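Local coordinates for carbonic anhydrase (Sordaria macrospora, PDB 4O1K), which probably catalyses the reversible hydration of carbon dioxide to bicarbonate, as a zinc-dependent tetrameric beta-carbonic anhydrase, at residues S27-Q32 with D38-L43; F75-I80 with D88-S93. All coordinates share one frame; numbering follows the deposited sequence.

In the fold
The two contacts follow each other along the chain and do not touch. Their centres lie about 28 Å apart and their nearest atoms about 12 Å apart. Interaction 1 belongs to the N-terminal helical arm, its centre about 27 Å from the centre of the chain. Interaction 2 lies inside the catalytic fold, where strand 74-79, outermost in this chain's sheet, meets helix 89-100. Both touch the second subunit. The zinc ion is held by Cys56, Asp58, His112 and Cys115. The side chain of His77 in interaction 2 is about 12 Å from a bound zinc. Next to it on the strand, Arg78 NE bonds to Cys56 O, which ties the strand to a residue of the metal site.

Interaction 1. Residues S27-Q32 with D38-L43; sequences SWATEQ and DFFKKL
The Phe39 ring has Gln32 CG over the centre of one face, a CH-pi contact, and Phe40 CE1 in plane at its edge. The Phe40 ring carries Phe39 CD2 above one face, while Trp28 CH2 and Leu43 CD2 lie at its edge. These groups join two consecutive helices of the N-terminal arm, 16-35 and 39-44, linked by a short turn. The N-to-C directions of the two short helical segments differ by 98°. Trp28 and Phe40 form an offset edge-to-face pair, with the Phe40 edge toward the face of the Trp28 ring. The centroid of the Trp28 six-membered ring is 5.6 Å from that of the Phe40 ring, and the planes meet at 70°. Trp28 has CG anti to its own N (chi1 161°), which turns the six-membered ring to meet the edge of Phe40. Ala29 CB adds an apolar touch at Phe40 CE2, 4.1 Å away. The Gln32 chain bends at chi2, and its amide continues over the same Phe39 face toward the rim, with NE2 3.6 Å from Phe39 CE1. In the second subunit, Gly201 packs on both Trp28 and Phe40, and Gln65 OE1 takes a weak bond from Trp28 NE1. The closest ring-to-ring approach between the helices is Trp28 CH2 to Phe40 CZ, 3.6 Å.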
ATOM      1  N   SER A  27     -38.919   4.681  -1.930  1.00 67.19           N
ATOM      2  CA  SER A  27     -39.715   4.721  -0.708  1.00 66.58           C
ATOM      3  C   SER A  27     -39.029   5.538   0.375  1.00 66.39           C
ATOM      4  O   SER A  27     -39.672   6.342   1.048  1.00 68.55           O
ATOM      5  CB  SER A  27     -39.979   3.308  -0.192  1.00 66.73           C
ATOM      6  OG  SER A  27     -41.148   2.772  -0.773  1.00 67.87           O
ATOM      7  N   TRP A  28     -37.723   5.333   0.536  1.00 61.40           N
ATOM      8  CA  TRP A  28     -36.961   6.076   1.534  1.00 59.90           C
ATOM      9  C   TRP A  28     -36.889   7.564   1.198  1.00 57.70           C
ATOM     10  O   TRP A  28     -37.044   8.405   2.080  1.00 58.40           O
ATOM     11  CB  TRP A  28     -35.554   5.493   1.699  1.00 59.34           C
ATOM     12  CG  TRP A  28     -34.578   6.436   2.353  1.00 57.39           C
ATOM     13  CD1 TRP A  28     -34.355   6.601   3.693  1.00 61.07           C
ATOM     14  CD2 TRP A  28     -33.680   7.333   1.683  1.00 56.90           C
ATOM     15  NE1 TRP A  28     -33.373   7.548   3.895  1.00 60.48           N
ATOM     16  CE2 TRP A  28     -32.946   8.014   2.675  1.00 57.46           C
ATOM     17  CE3 TRP A  28     -33.431   7.628   0.341  1.00 56.14           C
ATOM     18  CZ2 TRP A  28     -31.980   8.976   2.359  1.00 57.58           C
ATOM     19  CZ3 TRP A  28     -32.469   8.578   0.030  1.00 55.93           C
ATOM     20  CH2 TRP A  28     -31.759   9.240   1.031  1.00 58.45           C
ATOM     21  N   ALA A  29     -36.647   7.880  -0.075  1.00 56.99           N
ATOM     22  CA  ALA A  29     -36.652   9.270  -0.545  1.00 58.02           C
ATOM     23  C   ALA A  29     -37.996   9.978  -0.297  1.00 61.31           C
ATOM     24  O   ALA A  29     -38.034  11.147   0.104  1.00 60.42           O
ATOM     25  CB  ALA A  29     -36.291   9.330  -2.018  1.00 57.22           C
ATOM     26  N   THR A  30     -39.091   9.265  -0.550  1.00 63.60           N
ATOM     27  CA  THR A  30     -40.428   9.844  -0.453  1.00 68.98           C
ATOM     28  C   THR A  30     -40.791  10.181   0.996  1.00 76.12           C
ATOM     29  O   THR A  30     -41.302  11.269   1.288  1.00 78.51           O
ATOM     30  CB  THR A  30     -41.495   8.899  -1.033  1.00 68.42           C
ATOM     31  OG1 THR A  30     -41.071   8.407  -2.309  1.00 65.25           O
ATOM     32  CG2 THR A  30     -42.810   9.631  -1.206  1.00 70.84           C
ATOM     33  N   GLU A  31     -40.530   9.238   1.896  1.00 81.01           N
ATOM     34  CA  GLU A  31     -40.825   9.421   3.311  1.00 86.34           C
ATOM     35  C   GLU A  31     -39.921  10.486   3.936  1.00 84.37           C
ATOM     36  O   GLU A  31     -40.332  11.193   4.857  1.00 85.71           O
ATOM     37  CB  GLU A  31     -40.693   8.091   4.070  1.00 93.71           C
ATOM     38  CG  GLU A  31     -39.267   7.527   4.102  1.00 99.86           C
ATOM     39  CD  GLU A  31     -39.125   6.260   4.942  1.00105.07           C
ATOM     40  OE1 GLU A  31     -40.157   5.620   5.249  1.00107.39           O
ATOM     41  OE2 GLU A  31     -37.972   5.905   5.288  1.00105.69           O
ATOM     42  N   GLN A  32     -38.694  10.606   3.434  1.00 77.55           N
ATOM     43  CA  GLN A  32     -37.762  11.595   3.960  1.00 77.52           C
ATOM     44  C   GLN A  32     -38.223  13.012   3.595  1.00 78.93           C
ATOM     45  O   GLN A  32     -38.024  13.955   4.367  1.00 78.81           O
ATOM     46  CB  GLN A  32     -36.341  11.322   3.459  1.00 76.81           C
ATOM     47  CG  GLN A  32     -35.271  11.469   4.527  1.00 77.40           C
ATOM     48  CD  GLN A  32     -35.411  10.481   5.666  1.00 75.18           C
ATOM     49  OE1 GLN A  32     -36.021   9.423   5.518  1.00 73.47           O
ATOM     50  NE2 GLN A  32     -34.840  10.821   6.813  1.00 76.13           N
ATOM     51  N   ASP A  38     -37.372  20.040   3.067  1.00 65.40           N
ATOM     52  CA  ASP A  38     -36.057  20.574   2.686  1.00 64.86           C
ATOM     53  C   ASP A  38     -34.929  19.569   2.910  1.00 61.32           C
ATOM     54  O   ASP A  38     -33.753  19.941   2.889  1.00 57.92           O
ATOM     55  CB  ASP A  38     -35.730  21.848   3.470  1.00 68.55           C
ATOM     56  CG  ASP A  38     -36.686  22.984   3.170  1.00 73.96           C
ATOM     57  OD1 ASP A  38     -37.254  23.002   2.059  1.00 74.50           O
ATOM     58  OD2 ASP A  38     -36.863  23.860   4.051  1.00 77.94           O
ATOM     59  N   PHE A  39     -35.287  18.303   3.126  1.00 61.27           N
ATOM     60  CA  PHE A  39     -34.306  17.272   3.451  1.00 59.65           C
ATOM     61  C   PHE A  39     -33.207  17.208   2.396  1.00 59.30           C
ATOM     62  O   PHE A  39     -32.019  17.173   2.726  1.00 56.89           O
ATOM     63  CB  PHE A  39     -34.973  15.899   3.611  1.00 59.47           C
ATOM     64  CG  PHE A  39     -34.011  14.809   4.002  1.00 59.59           C
ATOM     65  CD1 PHE A  39     -33.717  14.570   5.335  1.00 58.24           C
ATOM     66  CD2 PHE A  39     -33.390  14.035   3.034  1.00 59.16           C
ATOM     67  CE1 PHE A  39     -32.818  13.579   5.700  1.00 60.68           C
ATOM     68  CE2 PHE A  39     -32.488  13.045   3.387  1.00 60.61           C
ATOM     69  CZ  PHE A  39     -32.199  12.814   4.723  1.00 60.73           C
ATOM     70  N   PHE A  40     -33.608  17.210   1.127  1.00 59.32           N
ATOM     71  CA  PHE A  40     -32.649  17.100   0.032  1.00 61.11           C
ATOM     72  C   PHE A  40     -32.121  18.465  -0.388  1.00 64.97           C
ATOM     73  O   PHE A  40     -31.145  18.564  -1.132  1.00 65.76           O
ATOM     74  CB  PHE A  40     -33.255  16.320  -1.147  1.00 59.62           C
ATOM     75  CG  PHE A  40     -33.357  14.853  -0.881  1.00 59.57           C
ATOM     76  CD1 PHE A  40     -32.238  14.153  -0.438  1.00 58.28           C
ATOM     77  CD2 PHE A  40     -34.569  14.182  -1.002  1.00 59.41           C
ATOM     78  CE1 PHE A  40     -32.308  12.799  -0.146  1.00 57.30           C
ATOM     79  CE2 PHE A  40     -34.653  12.821  -0.718  1.00 57.87           C
ATOM     80  CZ  PHE A  40     -33.517  12.130  -0.283  1.00 57.35           C
ATOM     81  N   LYS A  41     -32.762  19.515   0.112  1.00 68.59           N
ATOM     82  CA  LYS A  41     -32.257  20.868  -0.058  1.00 72.54           C
ATOM     83  C   LYS A  41     -31.124  21.110   0.950  1.00 74.13           C
ATOM     84  O   LYS A  41     -30.069  21.650   0.602  1.00 74.54           O
ATOM     85  CB  LYS A  41     -33.393  21.869   0.136  1.00 75.60           C
ATOM     86  CG  LYS A  41     -33.235  23.167  -0.624  1.00 78.96           C
ATOM     87  CD  LYS A  41     -34.596  23.836  -0.820  1.00 84.00           C
ATOM     88  CE  LYS A  41     -35.600  22.882  -1.470  1.00 86.82           C
ATOM     89  NZ  LYS A  41     -36.992  23.422  -1.451  1.00 89.46           N
ATOM     90  N   LYS A  42     -31.340  20.682   2.194  1.00 74.24           N
ATOM     91  CA  LYS A  42     -30.297  20.720   3.221  1.00 73.79           C
ATOM     92  C   LYS A  42     -29.066  19.922   2.777  1.00 75.11           C
ATOM     93  O   LYS A  42     -27.938  20.424   2.796  1.00 76.15           O
ATOM     94  CB  LYS A  42     -30.839  20.158   4.538  1.00 72.86           C
ATOM     95  CG  LYS A  42     -31.803  21.091   5.266  1.00 75.55           C
ATOM     96  CD  LYS A  42     -32.663  20.349   6.280  1.00 75.91           C
ATOM     97  CE  LYS A  42     -33.635  21.310   6.945  1.00 78.68           C
ATOM     98  NZ  LYS A  42     -34.849  20.637   7.469  1.00 80.05           N
ATOM     99  N   LEU A  43     -29.308  18.680   2.364  1.00 74.22           N
ATOM    100  CA  LEU A  43     -28.275  17.770   1.868  1.00 72.86           C
ATOM    101  C   LEU A  43     -27.340  18.390   0.827  1.00 76.28           C
ATOM    102  O   LEU A  43     -26.149  18.069   0.776  1.00 74.16           O
ATOM    103  CB  LEU A  43     -28.937  16.531   1.263  1.00 68.05           C
ATOM    104  CG  LEU A  43     -28.027  15.330   1.021  1.00 65.37           C
ATOM    105  CD1 LEU A  43     -27.548  14.778   2.345  1.00 64.15           C
ATOM    106  CD2 LEU A  43     -28.747  14.253   0.247  1.00 65.93           C
TER

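Interaction 2. Residues F75-I80 with D88-S93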
ATOM      1  N   PHE A  75     -17.403  12.343   7.910  1.00 33.17           N
ATOM      2  CA  PHE A  75     -16.666  11.845   6.781  1.00 32.20           C
ATOM      3  C   PHE A  75     -16.242  10.474   7.244  1.00 27.63           C
ATOM      4  O   PHE A  75     -15.637  10.381   8.296  1.00 26.66           O
ATOM      5  CB  PHE A  75     -15.457  12.731   6.680  1.00 39.16           C
ATOM      6  CG  PHE A  75     -14.732  12.594   5.426  1.00 42.20           C
ATOM      7  CD1 PHE A  75     -15.266  13.094   4.255  1.00 45.86           C
ATOM      8  CD2 PHE A  75     -13.491  11.996   5.403  1.00 45.16           C
ATOM      9  CE1 PHE A  75     -14.574  12.970   3.070  1.00 50.93           C
ATOM     10  CE2 PHE A  75     -12.803  11.885   4.219  1.00 48.59           C
ATOM     11  CZ  PHE A  75     -13.343  12.362   3.053  1.00 51.10           C
ATOM     12  N   VAL A  76     -16.526   9.407   6.484  1.00 26.10           N
ATOM     13  CA  VAL A  76     -16.411   8.054   7.033  1.00 24.34           C
ATOM     14  C   VAL A  76     -15.435   7.160   6.248  1.00 26.47           C
ATOM     15  O   VAL A  76     -15.519   7.054   5.016  1.00 28.38           O
ATOM     16  CB  VAL A  76     -17.809   7.363   7.051  1.00 28.24           C
ATOM     17  CG1 VAL A  76     -17.714   5.907   7.494  1.00 30.06           C
ATOM     18  CG2 VAL A  76     -18.750   8.090   7.980  1.00 30.74           C
ATOM     19  N   HIS A  77     -14.504   6.551   6.965  1.00 24.59           N
ATOM     20  CA  HIS A  77     -13.676   5.487   6.404  1.00 26.25           C
ATOM     21  C   HIS A  77     -14.030   4.213   7.155  1.00 24.47           C
ATOM     22  O   HIS A  77     -14.084   4.221   8.360  1.00 24.01           O
ATOM     23  CB  HIS A  77     -12.179   5.807   6.556  1.00 25.24           C
ATOM     24  CG  HIS A  77     -11.289   4.678   6.141  1.00 26.52           C
ATOM     25  ND1 HIS A  77     -11.056   4.365   4.821  1.00 29.21           N
ATOM     26  CD2 HIS A  77     -10.597   3.768   6.867  1.00 28.44           C
ATOM     27  CE1 HIS A  77     -10.260   3.311   4.746  1.00 25.46           C
ATOM     28  NE2 HIS A  77      -9.971   2.927   5.975  1.00 24.08           N
ATOM     29  N   ARG A  78     -14.264   3.113   6.444  1.00 24.99           N
ATOM     30  CA  ARG A  78     -14.508   1.850   7.139  1.00 22.80           C
ATOM     31  C   ARG A  78     -13.644   0.785   6.515  1.00 20.51           C
ATOM     32  O   ARG A  78     -13.618   0.656   5.267  1.00 24.23           O
ATOM     33  CB  ARG A  78     -15.989   1.441   7.026  1.00 25.85           C
ATOM     34  CG  ARG A  78     -16.852   2.087   8.097  1.00 30.48           C
ATOM     35  CD  ARG A  78     -18.362   1.915   7.847  1.00 32.42           C
ATOM     36  NE  ARG A  78     -18.836   0.583   8.209  1.00 32.83           N
ATOM     37  CZ  ARG A  78     -20.115   0.204   8.110  1.00 38.28           C
ATOM     38  NH1 ARG A  78     -21.022   1.070   7.672  1.00 34.64           N
ATOM     39  NH2 ARG A  78     -20.496  -1.024   8.453  1.00 37.91           N
ATOM     40  N   ASN A  79     -12.938   0.036   7.366  1.00 21.42           N
ATOM     41  CA  ASN A  79     -12.070  -1.043   6.850  1.00 23.53           C
ATOM     42  C   ASN A  79     -12.119  -2.212   7.809  1.00 25.08           C
ATOM     43  O   ASN A  79     -12.753  -2.103   8.837  1.00 25.96           O
ATOM     44  CB  ASN A  79     -10.627  -0.563   6.621  1.00 22.91           C
ATOM     45  CG  ASN A  79      -9.920  -0.156   7.887  1.00 23.48           C
ATOM     46  OD1 ASN A  79      -9.970  -0.838   8.904  1.00 25.54           O
ATOM     47  ND2 ASN A  79      -9.183   0.959   7.810  1.00 23.77           N
ATOM     48  N   ILE A  80     -11.491  -3.335   7.481  1.00 22.80           N
ATOM     49  CA  ILE A  80     -11.594  -4.493   8.376  1.00 24.81           C
ATOM     50  C   ILE A  80     -10.831  -4.209   9.677  1.00 27.31           C
ATOM     51  O   ILE A  80      -9.606  -4.010   9.681  1.00 22.27           O
ATOM     52  CB  ILE A  80     -11.072  -5.777   7.710  1.00 25.11           C
ATOM     53  CG1 ILE A  80     -12.036  -6.238   6.611  1.00 26.18           C
ATOM     54  CG2 ILE A  80     -10.937  -6.889   8.751  1.00 28.98           C
ATOM     55  CD1 ILE A  80     -11.378  -7.234   5.625  1.00 30.65           C
ATOM     56  N   ASP A  88      -0.604   2.284   4.613  1.00 28.49           N
ATOM     57  CA  ASP A  88      -1.884   2.216   3.921  1.00 26.27           C
ATOM     58  C   ASP A  88      -2.263   3.604   3.440  1.00 22.51           C
ATOM     59  O   ASP A  88      -2.738   4.415   4.231  1.00 27.47           O
ATOM     60  CB  ASP A  88      -2.963   1.748   4.888  1.00 23.41           C
ATOM     61  CG  ASP A  88      -4.350   1.750   4.247  1.00 30.08           C
ATOM     62  OD1 ASP A  88      -4.432   1.643   3.014  1.00 30.42           O
ATOM     63  OD2 ASP A  88      -5.356   1.849   4.972  1.00 29.91           O
ATOM     64  N   LEU A  89      -2.042   3.876   2.161  1.00 22.09           N
ATOM     65  CA  LEU A  89      -2.332   5.201   1.569  1.00 23.34           C
ATOM     66  C   LEU A  89      -3.805   5.533   1.609  1.00 23.09           C
ATOM     67  O   LEU A  89      -4.188   6.698   1.622  1.00 27.16           O
ATOM     68  CB  LEU A  89      -1.913   5.207   0.112  1.00 27.99           C
ATOM     69  CG  LEU A  89      -1.944   6.577  -0.551  1.00 36.16           C
ATOM     70  CD1 LEU A  89      -1.026   7.507   0.258  1.00 38.58           C
ATOM     71  CD2 LEU A  89      -1.529   6.494  -2.039  1.00 35.34           C
ATOM     72  N   ASN A  90      -4.635   4.502   1.597  1.00 24.32           N
ATOM     73  CA  ASN A  90      -6.080   4.693   1.632  1.00 24.56           C
ATOM     74  C   ASN A  90      -6.416   5.552   2.885  1.00 23.38           C
ATOM     75  O   ASN A  90      -6.845   6.745   2.774  1.00 28.48           O
ATOM     76  CB  ASN A  90      -6.707   3.296   1.636  1.00 25.33           C
ATOM     77  CG  ASN A  90      -8.198   3.320   1.475  1.00 28.09           C
ATOM     78  OD1 ASN A  90      -8.854   4.287   1.876  1.00 25.75           O
ATOM     79  ND2 ASN A  90      -8.754   2.256   0.895  1.00 26.18           N
ATOM     80  N   VAL A  91      -6.145   4.991   4.064  1.00 23.17           N
ATOM     81  CA  VAL A  91      -6.458   5.688   5.319  1.00 24.48           C
ATOM     82  C   VAL A  91      -5.574   6.901   5.562  1.00 27.92           C
ATOM     83  O   VAL A  91      -6.046   7.924   6.092  1.00 27.61           O
ATOM     84  CB  VAL A  91      -6.443   4.736   6.562  1.00 26.67           C
ATOM     85  CG1 VAL A  91      -5.025   4.460   7.038  1.00 26.00           C
ATOM     86  CG2 VAL A  91      -7.211   5.334   7.727  1.00 25.68           C
ATOM     87  N   MET A  92      -4.296   6.804   5.199  1.00 25.08           N
ATOM     88  CA  MET A  92      -3.408   7.938   5.450  1.00 29.98           C
ATOM     89  C   MET A  92      -3.850   9.162   4.665  1.00 32.29           C
ATOM     90  O   MET A  92      -3.870  10.298   5.175  1.00 30.82           O
ATOM     91  CB  MET A  92      -1.969   7.585   5.111  1.00 28.27           C
ATOM     92  CG  MET A  92      -1.365   6.603   6.070  1.00 28.97           C
ATOM     93  SD  MET A  92      -1.157   7.439   7.672  1.00 43.42           S
ATOM     94  CE  MET A  92      -2.355   6.535   8.610  1.00 38.71           C
ATOM     95  N   SER A  93      -4.262   8.929   3.432  1.00 31.10           N
ATOM     96  CA  SER A  93      -4.693  10.033   2.597  1.00 37.79           C
ATOM     97  C   SER A  93      -6.041  10.539   3.100  1.00 37.51           C
ATOM     98  O   SER A  93      -6.314  11.756   3.070  1.00 39.01           O
ATOM     99  CB  SER A  93      -4.737   9.623   1.117  1.00 40.59           C
ATOM    100  OG  SER A  93      -5.705   8.629   0.916  1.00 39.23           O
TER
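His77 on strand 74-79 meets Asn90 and Val91 on helix 89-100. This is the first half of a beta-alpha-beta crossover, as the helix leads on to strand 106-112, parallel to strand 74-79 in the same sheet. The apolar part is Val91 against the imidazole. Val91 CB sits over one ring face, 4.0 Å from His77 NE2. Val91 CG2 lies 3.8 Å from His77 CD2. The polar touch is Asn90 OD1 near His77 CE1 at 3.3 Å, approaching the ring obliquely. The amide and ring planes are 70° apart. Asn90 ND2 bonds to Asp88 OD2 of the second subunit, and Asp88 OD2 of this chain accepts the matching bond from Asn90 of that subunit. Asp88 also N-caps the helix through weak bonds: OD1 accepts from Asn90 N and OD2 from Val91 N. Two hydrogen bonds to the imidazole nitrogens help set its rotation. His77 ND1 makes a weak one to Arg78 O of the second subunit. On the strand itself, Asn79 ND2 donates to His77 NE2 over 2.8 Å, close to the ring plane, with an angle of 146° at the hydrogen.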